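Local coordinates for protein tautomerase (Bordetella trematum, PDB 6VVR) that belongs to the tautomerase superfamily, assembling as a trimer of chains that each carry two related beta-alpha-beta units, at residues A[5-10]-A[59-64]. Numbering follows the deposited sequence.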
ATOM      1  N   VAL A   5      -8.657  -1.552   0.758  1.00 20.80           N
ATOM      2  CA  VAL A   5      -9.316  -2.828   0.531  1.00 20.78           C
ATOM      3  C   VAL A   5      -9.342  -3.102  -0.961  1.00 21.58           C
ATOM      4  O   VAL A   5      -9.612  -2.204  -1.767  1.00 24.89           O
ATOM      5  CB  VAL A   5     -10.748  -2.816   1.099  1.00 25.50           C
ATOM      6  CG1 VAL A   5     -11.369  -4.205   0.998  1.00 22.62           C
ATOM      7  CG2 VAL A   5     -10.713  -2.320   2.523  1.00 27.11           C
ATOM      8  N   HIS A   6      -9.092  -4.354  -1.324  1.00 18.67           N
ATOM      9  CA  HIS A   6      -8.848  -4.740  -2.705  1.00 23.43           C
ATOM     10  C   HIS A   6      -9.700  -5.964  -2.991  1.00 21.71           C
ATOM     11  O   HIS A   6      -9.521  -6.992  -2.339  1.00 21.63           O
ATOM     12  CB  HIS A   6      -7.356  -5.030  -2.906  1.00 21.79           C
ATOM     13  CG  HIS A   6      -6.476  -3.907  -2.448  1.00 23.63           C
ATOM     14  ND1 HIS A   6      -5.989  -2.948  -3.311  1.00 23.72           N
ATOM     15  CD2 HIS A   6      -6.032  -3.564  -1.214  1.00 23.87           C
ATOM     16  CE1 HIS A   6      -5.264  -2.075  -2.632  1.00 25.73           C
ATOM     17  NE2 HIS A   6      -5.277  -2.424  -1.357  1.00 23.82           N
ATOM     18  N   ILE A   7     -10.659  -5.835  -3.909  1.00 21.81           N
ATOM     19  CA  ILE A   7     -11.638  -6.888  -4.158  1.00 20.27           C
ATOM     20  C   ILE A   7     -11.764  -7.100  -5.658  1.00 20.43           C
ATOM     21  O   ILE A   7     -11.332  -6.280  -6.468  1.00 22.42           O
ATOM     22  CB  ILE A   7     -13.021  -6.582  -3.542  1.00 20.41           C
ATOM     23  CG1 ILE A   7     -13.637  -5.344  -4.176  1.00 21.28           C
ATOM     24  CG2 ILE A   7     -12.910  -6.406  -2.035  1.00 21.19           C
ATOM     25  CD1 ILE A   7     -15.081  -5.104  -3.744  1.00 25.69           C
ATOM     26  N   MET A   8     -12.359  -8.230  -6.019  1.00 23.57           N
ATOM     27  CA  MET A   8     -12.606  -8.525  -7.418  1.00 25.29           C
ATOM     28  C   MET A   8     -13.767  -7.679  -7.926  1.00 26.18           C
ATOM     29  O   MET A   8     -14.707  -7.371  -7.184  1.00 26.69           O
ATOM     30  CB  MET A   8     -12.928 -10.011  -7.609  1.00 25.97           C
ATOM     31  CG  MET A   8     -11.874 -10.962  -7.059  1.00 26.44           C
ATOM     32  SD  MET A   8     -10.237 -10.529  -7.659  1.00 27.59           S
ATOM     33  CE  MET A   8     -10.404 -10.814  -9.415  1.00 28.38           C
ATOM     34  N   GLN A   9     -13.685  -7.294  -9.197  1.00 25.38           N
ATOM     35  CA  GLN A   9     -14.838  -6.724  -9.882  1.00 30.94           C
ATOM     36  C   GLN A   9     -16.018  -7.684  -9.804  1.00 30.19           C
ATOM     37  O   GLN A   9     -15.853  -8.904  -9.760  1.00 32.23           O
ATOM     38  CB  GLN A   9     -14.512  -6.453 -11.354  1.00 32.00           C
ATOM     39  CG  GLN A   9     -13.657  -5.235 -11.628  1.00 35.71           C
ATOM     40  CD  GLN A   9     -13.408  -5.041 -13.114  1.00 38.55           C
ATOM     41  OE1 GLN A   9     -13.928  -5.790 -13.943  1.00 42.23           O
ATOM     42  NE2 GLN A   9     -12.600  -4.045 -13.457  1.00 37.49           N
ATOM     43  N   GLY A  10     -17.222  -7.131  -9.802  1.00 31.91           N
ATOM     44  CA  GLY A  10     -18.418  -7.941  -9.914  1.00 34.73           C
ATOM     45  C   GLY A  10     -19.408  -7.803  -8.786  1.00 32.77           C
ATOM     46  O   GLY A  10     -20.541  -8.292  -8.923  1.00 36.27           O
ATOM     47  N   ALA A  59     -10.042 -15.846  -7.478  1.00 33.92           N
ATOM     48  CA  ALA A  59     -10.639 -14.810  -6.648  1.00 32.16           C
ATOM     49  C   ALA A  59      -9.767 -14.521  -5.431  1.00 32.35           C
ATOM     50  O   ALA A  59      -9.112 -15.413  -4.882  1.00 29.45           O
ATOM     51  CB  ALA A  59     -12.044 -15.225  -6.213  1.00 35.55           C
ATOM     52  N   MET A  60      -9.745 -13.252  -5.025  1.00 28.33           N
ATOM     53  CA  MET A  60      -9.067 -12.842  -3.807  1.00 26.11           C
ATOM     54  C   MET A  60      -9.756 -11.606  -3.250  1.00 26.79           C
ATOM     55  O   MET A  60     -10.458 -10.878  -3.959  1.00 22.61           O
ATOM     56  CB  MET A  60      -7.572 -12.553  -4.039  1.00 27.86           C
ATOM     57  CG  MET A  60      -7.265 -11.345  -4.908  1.00 26.03           C
ATOM     58  SD  MET A  60      -7.217  -9.807  -3.941  1.00 23.73           S
ATOM     59  CE  MET A  60      -7.981  -8.673  -5.113  1.00 24.30           C
ATOM     60  N   ALA A  61      -9.555 -11.391  -1.956  1.00 24.23           N
ATOM     61  CA  ALA A  61      -9.798 -10.107  -1.330  1.00 21.76           C
ATOM     62  C   ALA A  61      -8.630  -9.837  -0.402  1.00 23.51           C
ATOM     63  O   ALA A  61      -8.024 -10.765   0.144  1.00 22.31           O
ATOM     64  CB  ALA A  61     -11.124 -10.058  -0.556  1.00 23.85           C
ATOM     65  N   LEU A  62      -8.300  -8.562  -0.252  1.00 22.47           N
ATOM     66  CA  LEU A  62      -7.153  -8.157   0.549  1.00 22.20           C
ATOM     67  C   LEU A  62      -7.510  -6.909   1.338  1.00 23.18           C
ATOM     68  O   LEU A  62      -7.986  -5.930   0.759  1.00 22.17           O
ATOM     69  CB  LEU A  62      -5.938  -7.887  -0.342  1.00 21.17           C
ATOM     70  CG  LEU A  62      -4.715  -7.337   0.393  1.00 21.49           C
ATOM     71  CD1 LEU A  62      -4.125  -8.398   1.344  1.00 23.41           C
ATOM     72  CD2 LEU A  62      -3.677  -6.845  -0.610  1.00 21.56           C
ATOM     73  N   VAL A  63      -7.290  -6.947   2.654  1.00 20.87           N
ATOM     74  CA  VAL A  63      -7.458  -5.781   3.519  1.00 20.35           C
ATOM     75  C   VAL A  63      -6.088  -5.428   4.084  1.00 22.14           C
ATOM     76  O   VAL A  63      -5.511  -6.204   4.853  1.00 22.42           O
ATOM     77  CB  VAL A  63      -8.475  -6.036   4.648  1.00 20.31           C
ATOM     78  CG1 VAL A  63      -8.673  -4.771   5.489  1.00 21.99           C
ATOM     79  CG2 VAL A  63      -9.827  -6.516   4.087  1.00 20.06           C
ATOM     80  N   ASN A  64      -5.565  -4.266   3.702  1.00 19.87           N
ATOM     81  CA  ASN A  64      -4.342  -3.726   4.274  1.00 20.26           C
ATOM     82  C   ASN A  64      -4.691  -2.699   5.340  1.00 23.56           C
ATOM     83  O   ASN A  64      -5.472  -1.774   5.078  1.00 23.54           O
ATOM     84  CB  ASN A  64      -3.483  -3.068   3.194  1.00 21.31           C
ATOM     85  CG  ASN A  64      -2.962  -4.062   2.180  1.00 25.60           C
ATOM     86  OD1 ASN A  64      -2.698  -5.219   2.505  1.00 21.98           O
ATOM     87  ND2 ASN A  64      -2.809  -3.611   0.938  1.00 24.70           N
TER
HETATM   88  O   HOH W   1     -13.137 -10.040  -3.835  1.00 28.27           O
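V5 and V63 open the contact as a non-hydrogen-bonded antiparallel pair where strands 2-8 and 61-68 meet in the centre of the four-stranded sheet of the tautomerase fold, joining its two beta-alpha-beta units. The two side chains lie side by side, CG1 of V5 4.2 Å from CG2 of V63, on the face covered by helices 13-31 and 73-91; L23 and V87 pack there, a place well suited to beta-branched valines. H6 forms the hydrogen-bonded pair with L62: H6 N reaches L62 O at 2.8 Å, and L62 N returns to H6 O at 2.9 Å. With CG anti to its carbonyl carbon (chi1 -53°), the H6 ring has its edge near L62 O and its CD2 comes 4.1 Å from L62 CD2, on the face turned to a second subunit, where L62 packs on L2 of that subunit. Being a ring with two nitrogens, H6 can join Y45 OH through ND1 and N4 OD1 through NE2; N64 ND2 shares that N4 oxygen, its amide tilted 54° to the ring. I7 returns to the helix face, its CG2 4.3 Å from A61 CB, and the small A61 suits a place close under helix 73-91. Beyond it the strands part, and a water accepts from M8 N and donates to M60 O, replacing a direct bond. Flexible thioethers suit the place where the strands diverge: M60, bent at chi2, brings CE to 3.6 Å from H6 O, while M8 folds so that its SD rests 3.9 Å from M60 CE.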